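Local structure of replication protein (Sphinx1.76-related DNA, 6H24) at residues A66-C71 and I100-D105. The protein is a plasmid-encoded replication protein that probably initiates DNA replication, represented here by its dimeric N-terminal winged-helix (WH1) domain. Sequence-based numbering, arbitrary orientation. Where two conformers were deposited one is given.
Sequences ALKDAC and IGYMDD
The ring of Y102 carries the side chain of K68 over one face. K68 CE sits above the ring centre, 3.5 Å from the centroid and 11° off the normal, a CH-pi contact. The ammonium group lies farther out, with NZ 4.1 Å from the same centroid, an off-centre cation-pi contact. K68 reaches this place because its CG is anti to the backbone N (chi1 -169°) and the chain beyond is extended. The carboxylate of D104 receives the end of the lysine in a salt bridge. K68 NZ donates to D104 OD1 at 3.0 Å, on the syn side and 15° out of the carboxylate plane. The hydroxyl of Y64, one turn before K68 on helix 60-75, also hydrogen-bonds D104 OD1, giving that oxygen two partners. Deeper in, I100 CD1 packs 4.1 Å from C71 CB and rests near C71 O. I111 of the neighbouring strand touches both residues. The contact joins helix 60-75 to strand 97-103 of the winged-helix domain. I100 to Y102 pair antiparallel with a strand of the second subunit, so the sheet continues across the interface. The contact grades from apolar packing to a charged, partly exposed end. There the carboxylate, and less so the off-centre ring, would stabilise the ammonium charge and probably favour the protonated lysine.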
loop_
_atom_site.group_PDB
_atom_site.type_symbol
_atom_site.label_atom_id
_atom_site.label_comp_id
_atom_site.label_asym_id
_atom_site.label_seq_id
_atom_site.Cartn_x
_atom_site.Cartn_y
_atom_site.Cartn_z
ATOM N N ALA A 66 0.151 22.128 2.492
ATOM C CA ALA A 66 1.161 21.582 1.594
ATOM C C ALA A 66 1.454 20.124 1.919
ATOM O O ALA A 66 1.542 19.285 1.014
ATOM C CB ALA A 66 2.444 22.409 1.693
ATOM N N LEU A 67 1.588 19.802 3.204
ATOM C CA LEU A 67 1.808 18.417 3.606
ATOM C C LEU A 67 0.601 17.547 3.283
ATOM O O LEU A 67 0.747 16.427 2.778
ATOM C CB LEU A 67 2.098 18.362 5.100
ATOM C CG LEU A 67 3.427 18.907 5.600
ATOM C CD1 LEU A 67 3.407 18.790 7.104
ATOM C CD2 LEU A 67 4.596 18.150 4.995
ATOM N N LYS A 68 -0.600 18.049 3.566
ATOM C CA LYS A 68 -1.816 17.303 3.263
ATOM C C LYS A 68 -1.892 16.972 1.781
ATOM O O LYS A 68 -2.189 15.831 1.397
ATOM C CB LYS A 68 -3.015 18.139 3.710
ATOM C CG LYS A 68 -4.347 17.450 3.716
ATOM C CD LYS A 68 -5.312 18.282 4.540
ATOM C CE LYS A 68 -6.746 17.915 4.248
ATOM N NZ LYS A 68 -7.718 18.817 4.932
ATOM N N ASP A 69 -1.614 17.960 0.927
ATOM C CA ASP A 69 -1.632 17.738 -0.514
ATOM C C ASP A 69 -0.493 16.830 -0.966
ATOM O O ASP A 69 -0.663 16.042 -1.901
ATOM C CB ASP A 69 -1.577 19.079 -1.249
ATOM C CG ASP A 69 -2.873 19.860 -1.133
ATOM O OD1 ASP A 69 -2.826 21.105 -1.200
ATOM O OD2 ASP A 69 -3.931 19.229 -0.941
ATOM N N ALA A 70 0.683 16.940 -0.336
ATOM C CA ALA A 70 1.803 16.070 -0.693
ATOM C C ALA A 70 1.492 14.609 -0.383
ATOM O O ALA A 70 1.889 13.709 -1.135
ATOM C CB ALA A 70 3.063 16.503 0.053
ATOM N N CYS A 71 0.792 14.354 0.725
ATOM C CA CYS A 71 0.375 12.990 1.047
ATOM C C CYS A 71 -0.447 12.391 -0.085
ATOM O O CYS A 71 -0.201 11.258 -0.518
ATOM C CB CYS A 71 -0.429 12.983 2.348
ATOM S SG CYS A 71 0.588 13.130 3.840
ATOM N N ILE A 100 -2.280 6.847 4.101
ATOM C CA ILE A 100 -2.030 8.228 4.505
ATOM C C ILE A 100 -3.167 8.679 5.409
ATOM O O ILE A 100 -4.247 8.085 5.437
ATOM C CB ILE A 100 -1.906 9.173 3.292
ATOM C CG1 ILE A 100 -3.185 9.123 2.442
ATOM C CG2 ILE A 100 -0.681 8.808 2.467
ATOM C CD1 ILE A 100 -3.231 10.126 1.313
ATOM N N GLY A 101 -2.924 9.757 6.138
ATOM C CA GLY A 101 -3.947 10.316 6.999
ATOM C C GLY A 101 -3.617 11.745 7.346
ATOM O O GLY A 101 -2.454 12.155 7.331
ATOM N N TYR A 102 -4.654 12.502 7.673
ATOM C CA TYR A 102 -4.449 13.877 8.100
ATOM C C TYR A 102 -5.403 14.232 9.225
ATOM O O TYR A 102 -6.555 13.780 9.260
ATOM C CB TYR A 102 -4.630 14.862 6.935
ATOM C CG TYR A 102 -6.014 14.859 6.348
ATOM C CD1 TYR A 102 -7.028 15.614 6.917
ATOM C CD2 TYR A 102 -6.303 14.124 5.209
ATOM C CE1 TYR A 102 -8.308 15.616 6.381
ATOM C CE2 TYR A 102 -7.569 14.127 4.658
ATOM C CZ TYR A 102 -8.567 14.872 5.249
ATOM O OH TYR A 102 -9.832 14.876 4.701
ATOM N N MET A 103 -4.907 15.084 10.126
ATOM C CA MET A 103 -5.673 15.613 11.253
ATOM C C MET A 103 -5.662 17.137 11.169
ATOM O O MET A 103 -4.669 17.776 11.539
ATOM C CB MET A 103 -5.084 15.146 12.575
ATOM C CG MET A 103 -5.097 13.651 12.764
ATOM S SD MET A 103 -4.304 13.180 14.308
ATOM C CE MET A 103 -5.433 13.922 15.481
ATOM N N ASP A 104 -6.768 17.715 10.712
ATOM C CA ASP A 104 -6.836 19.160 10.540
ATOM C C ASP A 104 -6.630 19.899 11.856
ATOM O O ASP A 104 -6.028 20.981 11.877
ATOM C CB ASP A 104 -8.185 19.542 9.938
ATOM C CG ASP A 104 -8.302 19.161 8.479
ATOM O OD1 ASP A 104 -7.285 18.792 7.859
ATOM O OD2 ASP A 104 -9.437 19.209 7.954
ATOM N N ASP A 105 -7.174 19.372 12.955
ATOM C CA ASP A 105 -7.183 20.125 14.205
ATOM C C ASP A 105 -5.793 20.247 14.831
ATOM O O ASP A 105 -5.566 21.175 15.618
ATOM C CB ASP A 105 -8.165 19.490 15.192
ATOM C CG ASP A 105 -9.618 19.750 14.816
ATOM O OD1 ASP A 105 -9.860 20.443 13.802
ATOM O OD2 ASP A 105 -10.516 19.264 15.531
#